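Local coordinates for conserved hypothetical exported protein (Bacteroides fragilis, PDB 4JJA) that is of unknown function but may act as a peptidoglycan beta-N-acetylmuramidase, hydrolysing the sugar chains of bacterial cell walls, at residues L114-Y119 and Y228-I233; N223-Y228 and P250-G255; I233-G238 and I302-L307. One frame throughout, in Å; residues are numbered along the deposited sequence.

Contact 1: residues L114-Y119 and Y228-I233; sequences LRFYTY and YLYPSI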
loop_
_atom_site.group_PDB
_atom_site.type_symbol
_atom_site.label_atom_id
_atom_site.label_comp_id
_atom_site.label_asym_id
_atom_site.label_seq_id
_atom_site.Cartn_x
_atom_site.Cartn_y
_atom_site.Cartn_z
ATOM N N LEU A 114 1.590 1.037 -3.306
ATOM C CA LEU A 114 2.535 0.044 -3.745
ATOM C C LEU A 114 1.863 -1.296 -3.933
ATOM O O LEU A 114 1.029 -1.732 -3.145
ATOM C CB LEU A 114 3.658 -0.137 -2.712
ATOM C CG LEU A 114 4.830 0.812 -2.851
ATOM C CD1 LEU A 114 5.554 0.603 -4.186
ATOM C CD2 LEU A 114 4.404 2.256 -2.569
ATOM N N ARG A 115 2.302 -1.994 -4.965
ATOM C CA ARG A 115 1.770 -3.347 -5.233
ATOM C C ARG A 115 1.994 -4.339 -4.095
ATOM O O ARG A 115 1.219 -5.245 -3.909
ATOM C CB ARG A 115 2.368 -3.857 -6.530
ATOM C CG ARG A 115 1.759 -5.117 -7.067
ATOM C CD ARG A 115 2.391 -5.537 -8.364
ATOM N NE ARG A 115 3.762 -5.929 -8.202
ATOM C CZ ARG A 115 4.726 -5.748 -9.110
ATOM N NH1 ARG A 115 4.487 -5.129 -10.262
ATOM N NH2 ARG A 115 5.979 -6.160 -8.822
ATOM N N PHE A 116 3.055 -4.157 -3.326
ATOM C CA PHE A 116 3.406 -5.034 -2.238
ATOM C C PHE A 116 2.953 -4.529 -0.882
ATOM O O PHE A 116 3.273 -5.148 0.144
ATOM C CB PHE A 116 4.887 -5.443 -2.265
ATOM C CG PHE A 116 5.860 -4.349 -2.579
ATOM C CD1 PHE A 116 6.032 -3.272 -1.714
ATOM C CD2 PHE A 116 6.638 -4.408 -3.727
ATOM C CE1 PHE A 116 6.963 -2.259 -1.986
ATOM C CE2 PHE A 116 7.561 -3.404 -3.998
ATOM C CZ PHE A 116 7.707 -2.326 -3.143
ATOM N N TYR A 117 2.114 -3.469 -0.861
ATOM C CA TYR A 117 1.407 -3.012 0.346
ATOM C C TYR A 117 -0.029 -3.455 0.134
ATOM O O TYR A 117 -0.682 -2.971 -0.784
ATOM C CB TYR A 117 1.542 -1.523 0.479
ATOM C CG TYR A 117 1.119 -1.002 1.847
ATOM C CD1 TYR A 117 2.044 -0.890 2.855
ATOM C CD2 TYR A 117 -0.163 -0.535 2.093
ATOM C CE1 TYR A 117 1.735 -0.400 4.081
ATOM C CE2 TYR A 117 -0.524 -0.035 3.331
ATOM C CZ TYR A 117 0.443 0.029 4.332
ATOM O OH TYR A 117 0.059 0.551 5.549
ATOM N N THR A 118 -0.502 -4.323 1.041
ATOM C CA THR A 118 -1.545 -5.335 0.751
ATOM C C THR A 118 -2.988 -5.033 1.005
ATOM O O THR A 118 -3.838 -5.899 0.811
ATOM C CB THR A 118 -1.277 -6.677 1.514
ATOM O OG1 THR A 118 -1.379 -6.503 2.931
ATOM C CG2 THR A 118 0.098 -7.209 1.153
ATOM N N TYR A 119 -3.305 -3.824 1.419
ATOM C CA TYR A 119 -4.722 -3.506 1.694
ATOM C C TYR A 119 -5.603 -3.696 0.458
ATOM O O TYR A 119 -6.730 -4.133 0.590
ATOM C CB TYR A 119 -4.929 -2.085 2.196
ATOM C CG TYR A 119 -4.312 -1.753 3.519
ATOM C CD1 TYR A 119 -3.930 -2.751 4.417
ATOM C CD2 TYR A 119 -4.120 -0.426 3.870
ATOM C CE1 TYR A 119 -3.359 -2.400 5.666
ATOM C CE2 TYR A 119 -3.570 -0.093 5.085
ATOM C CZ TYR A 119 -3.176 -1.091 5.956
ATOM O OH TYR A 119 -2.618 -0.767 7.196
ATOM N N TYR A 228 7.935 7.921 0.652
ATOM C CA TYR A 228 8.471 8.191 -0.661
ATOM C C TYR A 228 9.607 7.275 -1.079
ATOM O O TYR A 228 9.775 6.975 -2.256
ATOM C CB TYR A 228 8.902 9.650 -0.796
ATOM C CG TYR A 228 7.773 10.660 -0.656
ATOM C CD1 TYR A 228 6.547 10.483 -1.319
ATOM C CD2 TYR A 228 7.946 11.835 0.027
ATOM C CE1 TYR A 228 5.524 11.407 -1.248
ATOM C CE2 TYR A 228 6.931 12.793 0.107
ATOM C CZ TYR A 228 5.721 12.603 -0.515
ATOM O OH TYR A 228 4.733 13.547 -0.439
ATOM N N LEU A 229 10.417 6.853 -0.115
ATOM C CA LEU A 229 11.505 5.904 -0.362
ATOM C C LEU A 229 11.073 4.446 -0.452
ATOM O O LEU A 229 11.758 3.632 -1.048
ATOM C CB LEU A 229 12.597 6.070 0.719
ATOM C CG LEU A 229 13.504 7.290 0.551
ATOM C CD1 LEU A 229 14.330 7.494 1.821
ATOM C CD2 LEU A 229 14.387 7.124 -0.666
ATOM N N TYR A 230 9.903 4.126 0.118
ATOM C CA TYR A 230 9.393 2.791 0.200
ATOM C C TYR A 230 9.451 2.022 -1.135
ATOM O O TYR A 230 9.881 0.841 -1.125
ATOM C CB TYR A 230 7.998 2.832 0.855
ATOM C CG TYR A 230 7.306 1.534 1.093
ATOM C CD1 TYR A 230 7.757 0.615 2.018
ATOM C CD2 TYR A 230 6.109 1.268 0.478
ATOM C CE1 TYR A 230 7.095 -0.583 2.237
ATOM C CE2 TYR A 230 5.429 0.085 0.689
ATOM C CZ TYR A 230 5.931 -0.856 1.538
ATOM O OH TYR A 230 5.234 -2.038 1.724
ATOM N N PRO A 231 9.045 2.631 -2.256
ATOM C CA PRO A 231 9.111 1.848 -3.488
ATOM C C PRO A 231 10.480 1.308 -3.845
ATOM O O PRO A 231 10.590 0.231 -4.431
ATOM C CB PRO A 231 8.636 2.848 -4.568
ATOM C CG PRO A 231 7.832 3.833 -3.811
ATOM C CD PRO A 231 8.438 3.970 -2.452
ATOM N N SER A 232 11.508 2.079 -3.517
ATOM C CA SER A 232 12.902 1.710 -3.809
ATOM C C SER A 232 13.473 0.822 -2.700
ATOM O O SER A 232 14.063 -0.217 -2.954
ATOM C CB SER A 232 13.772 2.970 -3.962
ATOM O OG SER A 232 13.322 3.782 -5.029
ATOM N N ILE A 233 13.250 1.195 -1.477
ATOM C CA ILE A 233 13.907 0.550 -0.339
ATOM C C ILE A 233 13.248 -0.756 0.086
ATOM O O ILE A 233 13.935 -1.650 0.529
ATOM C CB ILE A 233 14.040 1.569 0.842
ATOM C CG1 ILE A 233 14.953 2.699 0.409
ATOM C CG2 ILE A 233 14.563 0.929 2.145
ATOM C CD1 ILE A 233 16.407 2.324 0.177
#

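Contact 2: residues N223-Y228 and P250-G255; sequences NMKAIY and PFQVYG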
loop_
_atom_site.group_PDB
_atom_site.type_symbol
_atom_site.label_atom_id
_atom_site.label_comp_id
_atom_site.label_asym_id
_atom_site.label_seq_id
_atom_site.Cartn_x
_atom_site.Cartn_y
_atom_site.Cartn_z
ATOM N N ASN A 223 6.929 8.466 8.564
ATOM C CA ASN A 223 6.992 9.795 7.988
ATOM C C ASN A 223 6.896 9.742 6.449
ATOM O O ASN A 223 6.876 8.659 5.847
ATOM C CB ASN A 223 8.229 10.572 8.479
ATOM C CG ASN A 223 9.533 9.930 8.047
ATOM O OD1 ASN A 223 9.542 9.112 7.162
ATOM N ND2 ASN A 223 10.608 10.283 8.681
HETATM N N MSE A 224 6.839 10.917 5.827
HETATM C CA MSE A 224 6.701 10.961 4.412
HETATM C C MSE A 224 7.981 10.547 3.679
HETATM O O MSE A 224 7.904 9.990 2.582
HETATM C CB MSE A 224 6.185 12.302 3.916
HETATM C CG MSE A 224 4.750 12.600 4.395
HETATM SE SE MSE A 224 3.504 11.228 3.903
HETATM C CE MSE A 224 3.661 11.376 1.992
ATOM N N LYS A 225 9.129 10.755 4.273
ATOM C CA LYS A 225 10.366 10.336 3.689
ATOM C C LYS A 225 10.361 8.813 3.470
ATOM O O LYS A 225 10.722 8.312 2.397
ATOM C CB LYS A 225 11.569 10.735 4.556
ATOM C CG LYS A 225 12.865 10.822 3.823
ATOM C CD LYS A 225 12.951 12.122 2.992
ATOM C CE LYS A 225 13.168 13.374 3.818
ATOM N NZ LYS A 225 12.955 14.512 2.903
ATOM N N ALA A 226 9.930 8.091 4.499
ATOM C CA ALA A 226 9.857 6.632 4.429
ATOM C C ALA A 226 8.872 6.244 3.326
ATOM O O ALA A 226 9.113 5.330 2.566
ATOM C CB ALA A 226 9.394 6.082 5.775
ATOM N N ILE A 227 7.725 6.917 3.250
ATOM C CA ILE A 227 6.669 6.600 2.253
ATOM C C ILE A 227 7.188 6.846 0.852
ATOM O O ILE A 227 6.874 6.100 -0.066
ATOM C CB ILE A 227 5.367 7.354 2.592
ATOM C CG1 ILE A 227 4.779 6.721 3.864
ATOM C CG2 ILE A 227 4.363 7.320 1.400
ATOM C CD1 ILE A 227 3.668 7.449 4.488
ATOM N N TYR A 228 7.935 7.921 0.652
ATOM C CA TYR A 228 8.471 8.191 -0.661
ATOM C C TYR A 228 9.607 7.275 -1.079
ATOM O O TYR A 228 9.775 6.975 -2.256
ATOM C CB TYR A 228 8.902 9.650 -0.796
ATOM C CG TYR A 228 7.773 10.660 -0.656
ATOM C CD1 TYR A 228 6.547 10.483 -1.319
ATOM C CD2 TYR A 228 7.946 11.835 0.027
ATOM C CE1 TYR A 228 5.524 11.407 -1.248
ATOM C CE2 TYR A 228 6.931 12.793 0.107
ATOM C CZ TYR A 228 5.721 12.603 -0.515
ATOM O OH TYR A 228 4.733 13.547 -0.439
ATOM N N PRO A 250 13.394 3.824 9.870
ATOM C CA PRO A 250 12.957 2.721 9.000
ATOM C C PRO A 250 12.603 3.207 7.616
ATOM O O PRO A 250 12.000 4.243 7.426
ATOM C CB PRO A 250 11.744 2.153 9.720
ATOM C CG PRO A 250 11.209 3.301 10.481
ATOM C CD PRO A 250 12.435 4.095 10.946
ATOM N N PHE A 251 13.017 2.414 6.629
ATOM C CA PHE A 251 12.828 2.710 5.211
ATOM C C PHE A 251 13.584 3.926 4.731
ATOM O O PHE A 251 13.396 4.351 3.594
ATOM C CB PHE A 251 11.362 2.742 4.763
ATOM C CG PHE A 251 10.714 1.384 4.790
ATOM C CD1 PHE A 251 10.883 0.500 3.752
ATOM C CD2 PHE A 251 9.994 0.979 5.870
ATOM C CE1 PHE A 251 10.320 -0.746 3.808
ATOM C CE2 PHE A 251 9.433 -0.255 5.902
ATOM C CZ PHE A 251 9.611 -1.132 4.904
ATOM N N GLN A 252 14.537 4.418 5.532
ATOM C CA GLN A 252 15.284 5.620 5.193
ATOM C C GLN A 252 16.787 5.418 5.234
ATOM O O GLN A 252 17.554 6.359 5.117
ATOM C CB GLN A 252 14.887 6.770 6.117
ATOM C CG GLN A 252 13.418 7.175 6.022
ATOM C CD GLN A 252 12.937 7.836 7.279
ATOM O OE1 GLN A 252 13.123 9.049 7.424
ATOM N NE2 GLN A 252 12.407 7.065 8.221
ATOM N N VAL A 253 17.200 4.161 5.450
ATOM C CA VAL A 253 18.595 3.720 5.500
ATOM C C VAL A 253 18.694 2.340 4.872
ATOM O O VAL A 253 17.664 1.646 4.739
ATOM C CB VAL A 253 19.132 3.699 6.961
ATOM C CG1 VAL A 253 18.965 5.028 7.699
ATOM C CG2 VAL A 253 18.463 2.550 7.732
ATOM N N TYR A 254 19.911 1.927 4.537
ATOM C CA TYR A 254 20.132 0.513 4.248
ATOM C C TYR A 254 21.517 0.121 4.698
ATOM O O TYR A 254 22.436 0.923 4.678
ATOM C CB TYR A 254 19.879 0.147 2.783
ATOM C CG TYR A 254 20.816 0.740 1.783
ATOM C CD1 TYR A 254 20.573 2.014 1.249
ATOM C CD2 TYR A 254 21.933 0.055 1.337
ATOM C CE1 TYR A 254 21.399 2.534 0.257
ATOM C CE2 TYR A 254 22.761 0.587 0.380
ATOM C CZ TYR A 254 22.505 1.815 -0.168
ATOM O OH TYR A 254 23.331 2.358 -1.133
ATOM N N GLY A 255 21.678 -1.113 5.152
ATOM C CA GLY A 255 22.992 -1.544 5.579
ATOM C C GLY A 255 22.989 -2.994 6.020
ATOM O O GLY A 255 21.959 -3.630 6.112
#

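Contact 3: residues I233-G238 and I302-L307; sequences ICLFEG and INLDYL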
loop_
_atom_site.group_PDB
_atom_site.type_symbol
_atom_site.label_atom_id
_atom_site.label_comp_id
_atom_site.label_asym_id
_atom_site.label_seq_id
_atom_site.Cartn_x
_atom_site.Cartn_y
_atom_site.Cartn_z
ATOM N N ILE A 233 13.250 1.195 -1.477
ATOM C CA ILE A 233 13.907 0.550 -0.339
ATOM C C ILE A 233 13.248 -0.756 0.086
ATOM O O ILE A 233 13.935 -1.650 0.529
ATOM C CB ILE A 233 14.040 1.569 0.842
ATOM C CG1 ILE A 233 14.953 2.699 0.409
ATOM C CG2 ILE A 233 14.563 0.929 2.145
ATOM C CD1 ILE A 233 16.407 2.324 0.177
ATOM N N CYS A 234 11.951 -0.915 -0.114
ATOM C CA CYS A 234 11.283 -2.156 0.254
ATOM C C CYS A 234 11.781 -3.325 -0.591
ATOM O O CYS A 234 11.657 -4.453 -0.174
ATOM C CB CYS A 234 9.741 -2.033 0.137
ATOM S SG CYS A 234 8.845 -3.301 1.051
ATOM N N LEU A 235 12.407 -3.059 -1.742
ATOM C CA LEU A 235 13.035 -4.154 -2.491
ATOM C C LEU A 235 14.062 -4.911 -1.685
ATOM O O LEU A 235 14.339 -6.094 -1.966
ATOM C CB LEU A 235 13.594 -3.619 -3.805
ATOM C CG LEU A 235 12.551 -2.938 -4.717
ATOM C CD1 LEU A 235 13.261 -2.433 -5.988
ATOM C CD2 LEU A 235 11.393 -3.850 -5.063
ATOM N N PHE A 236 14.656 -4.259 -0.695
ATOM C CA PHE A 236 15.591 -4.944 0.179
ATOM C C PHE A 236 14.978 -6.056 1.005
ATOM O O PHE A 236 15.698 -6.902 1.520
ATOM C CB PHE A 236 16.354 -3.986 1.097
ATOM C CG PHE A 236 17.424 -3.168 0.424
ATOM C CD1 PHE A 236 18.500 -3.782 -0.176
ATOM C CD2 PHE A 236 17.400 -1.783 0.437
ATOM C CE1 PHE A 236 19.537 -3.050 -0.701
ATOM C CE2 PHE A 236 18.436 -1.022 -0.120
ATOM C CZ PHE A 236 19.495 -1.680 -0.705
ATOM N N GLU A 237 13.664 -6.106 1.105
ATOM C CA GLU A 237 13.024 -7.237 1.789
ATOM C C GLU A 237 13.227 -8.527 1.005
ATOM O O GLU A 237 12.979 -9.589 1.539
ATOM C CB GLU A 237 11.560 -6.957 2.045
ATOM C CG GLU A 237 11.462 -5.769 3.030
ATOM C CD GLU A 237 10.346 -5.674 3.990
ATOM O OE1 GLU A 237 9.279 -6.177 3.710
ATOM O OE2 GLU A 237 10.557 -4.985 5.030
ATOM N N GLY A 238 13.639 -8.448 -0.252
ATOM C CA GLY A 238 14.045 -9.595 -1.049
ATOM C C GLY A 238 15.514 -9.911 -0.962
ATOM O O GLY A 238 16.007 -10.594 -1.871
ATOM N N ILE A 302 11.327 4.837 -8.705
ATOM C CA ILE A 302 12.018 3.616 -8.270
ATOM C C ILE A 302 13.481 3.741 -8.674
ATOM O O ILE A 302 13.791 3.912 -9.841
ATOM C CB ILE A 302 11.390 2.376 -8.859
ATOM C CG1 ILE A 302 9.953 2.193 -8.353
ATOM C CG2 ILE A 302 12.244 1.112 -8.570
ATOM C CD1 ILE A 302 9.175 1.077 -9.059
ATOM N N ASN A 303 14.346 3.671 -7.697
ATOM C CA ASN A 303 15.763 3.899 -7.849
ATOM C C ASN A 303 16.500 2.629 -7.454
ATOM O O ASN A 303 16.595 2.333 -6.246
ATOM C CB ASN A 303 16.181 5.065 -6.980
ATOM C CG ASN A 303 17.621 5.434 -7.181
ATOM O OD1 ASN A 303 18.345 4.750 -7.900
ATOM N ND2 ASN A 303 18.065 6.524 -6.519
ATOM N N LEU A 304 17.020 1.899 -8.449
ATOM C CA LEU A 304 17.772 0.669 -8.225
ATOM C C LEU A 304 19.196 0.882 -7.774
ATOM O O LEU A 304 19.899 -0.085 -7.514
ATOM C CB LEU A 304 17.726 -0.235 -9.455
ATOM C CG LEU A 304 16.382 -0.696 -9.936
ATOM C CD1 LEU A 304 16.507 -1.441 -11.252
ATOM C CD2 LEU A 304 15.660 -1.553 -8.855
ATOM N N ASP A 305 19.633 2.132 -7.651
ATOM C CA ASP A 305 21.002 2.397 -7.215
ATOM C C ASP A 305 21.339 1.692 -5.918
ATOM O O ASP A 305 22.482 1.243 -5.717
ATOM C CB ASP A 305 21.270 3.916 -7.026
ATOM C CG ASP A 305 21.460 4.707 -8.308
ATOM O OD1 ASP A 305 21.622 4.127 -9.370
ATOM O OD2 ASP A 305 21.480 5.967 -8.208
ATOM N N TYR A 306 20.383 1.698 -4.974
ATOM C CA TYR A 306 20.679 1.215 -3.657
ATOM C C TYR A 306 20.873 -0.302 -3.673
ATOM O O TYR A 306 21.830 -0.844 -3.092
ATOM C CB TYR A 306 19.545 1.617 -2.689
ATOM C CG TYR A 306 19.144 3.076 -2.809
ATOM C CD1 TYR A 306 20.088 4.076 -2.732
ATOM C CD2 TYR A 306 17.825 3.448 -2.967
ATOM C CE1 TYR A 306 19.725 5.435 -2.867
ATOM C CE2 TYR A 306 17.453 4.800 -3.087
ATOM C CZ TYR A 306 18.420 5.785 -3.047
ATOM O OH TYR A 306 18.024 7.112 -3.113
ATOM N N LEU A 307 19.954 -1.003 -4.318
ATOM C CA LEU A 307 20.033 -2.416 -4.447
ATOM C C LEU A 307 21.347 -2.874 -5.143
ATOM O O LEU A 307 22.013 -3.807 -4.713
ATOM C CB LEU A 307 18.768 -2.822 -5.202
ATOM C CG LEU A 307 18.528 -4.300 -5.361
ATOM C CD1 LEU A 307 18.188 -4.974 -4.043
ATOM C CD2 LEU A 307 17.417 -4.542 -6.334
#

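Contact 1: residues L114-Y119 and Y228-I233
The ring of Y230 takes the edge of F116 over one face, in an offset edge-to-face pair with centroids 5.6 Å apart and planes at 78°. Within that pair F116 CE1 sits 3.9 Å from Y230 CE2. The CD1 edge of Y230 is turned to the face of F251 in a second edge-to-face pair. The hydroxyl end of Y230 slips between two neighbouring rings: its OH lies near the plane of F116 at the edge, and also at the edge of Y117, 3.6 Å from Y117 CD1. L114 comes in obliquely, its CG 3.6 Å from Y230 CD2, while L114 CD1 crosses to P231 CB at 3.8 Å. Y230 can reach this far because its CG is anti to the backbone N (chi1 -177°), which carries the ring across to the turn. That turn, L114 to Y117, is a type I beta turn closed by Y117 N to L114 O. On the helix, P231 has no N-H to give and S232 N bonds L229 O, so the helix is kinked at 231-232; L229 O also takes I233 N. P231 O is buried without a partner. Y230 OH bonds a glycerol, probably from the crystallisation liquor, and Y117 OH bonds S218 OG. The loop between strand 104-107 and helix 119-132, on the Rossmann-like side, packs against helix 224-233, whose L229 leans on helix 294-300.

Contact 2: residues N223-Y228 and P250-G255
Q252 lays its side chain across the first turn of helix 224-233, with its CG 3.9 Å from A226 N and its amide beside that of N223. The two amides arrive from opposite directions with their planes 75° apart. N223 ND2 gives a nearly straight hydrogen bond to Q252 OE1 (3.1 Å, 165° at the hydrogen); the acceptor lies in the amide plane of N223, yet the donor stands above the carbonyl plane of Q252. The other end of the same glutamine amide is tied down as well: Q252 NE2 donates to P250 O at 3.0 Å, which should fix the rotation of the amide and tell its oxygen from its nitrogen. N223 is the N-cap of the helix, its OD1 accepting from A226 N at 2.9 Å. A chi1 of 64°, with CG placed between the backbone N and the carbonyl carbon, folds the amide back over the helix start, so that its oxygen caps the turn while its nitrogen reaches Q252. The contact therefore joins the start of a helix to the loop leading into strand 253-256, an outer strand of the three-stranded antiparallel sheet in the C-terminal part of the chain. Away from the amides the A226 methyl packs on the backbone, A226 CB 3.6 Å from P250 O, and on F251 CB at 4.0 Å. F251 has left-handed backbone angles, and its ring leads away from A226. K225 puts its CB 3.7 Å from Q252 OE1, then bends at chi2 and chi3 away from the contact; NZ ends on L292 O and in a salt bridge with D294.

Contact 3: residues I233-G238 and I302-L307
F236 drives the far end of its ring into the first turn of helix 305-314, and this is the tight part of the contact. F236 CZ lies 3.4 Å from Y306 O, which sits at the ring edge near its plane, and F236 CE2 is 3.8 Å from Y306 CB. Next along the ring, F236 CE1 reaches L307 CA at 3.8 Å, so the phenyl bears on helix backbone as much as on side chains. Packing is looser where F236 CD1 faces L307 CD1, at 4.1 Å. With CG anti to its carbonyl carbon (chi1 -74°), F236 swings the far end of its ring over to the helix; the ring also stacks with Y254. The 3-10 turn 234-237, built by bonds such as E237 N to C234 O, continues the chain beyond helix 224-233, and the contact packs it against the N-terminal end of helix 305-314. N303 caps the entry to that helix in the manner of an Asx turn: its OD1 accepts from D305 N at 2.9 Å, with the donor standing above the carbonyl plane. Elsewhere in the contact L235 CD1 touches L304 CD2 at 3.8 Å, methyl to methyl; L304 also lies on helix 344-350, and L235 on helix 325-329. The more solvent-open side is at Y306, whose partly exposed ring is met by one methyl, I233 CD1, 3.6 Å from Y306 CD2 and neither squarely over the face nor at the edge. D305 is exposed to solvent, while on the other segment E237 turns off to a salt bridge with R245.

How the contacts relate
Helix 224-233 and its 3-10 continuation tie the three contacts together, with centres only 10 to 11 Å apart. Contacts 1 and 2 share Y228, contacts 1 and 3 share I233. Along the chain contact 2 crosses both others, whereas contact 1 closes before contact 3 opens. Side chains bridge them: Y230 CD1 lies 3.4 Å from F251 CE1, F116 CE1 is 3.5 Å from C234 CB, and S232 OG probably bonds N303 N at 2.9 Å. One continuous stretch, 223-238, thus connects the loop before helix 119-132, the loop entering strand 253-256 at the edge of the three-stranded sheet, and helix 305-314, joining the N-terminal Rossmann-like part to the C-terminal part.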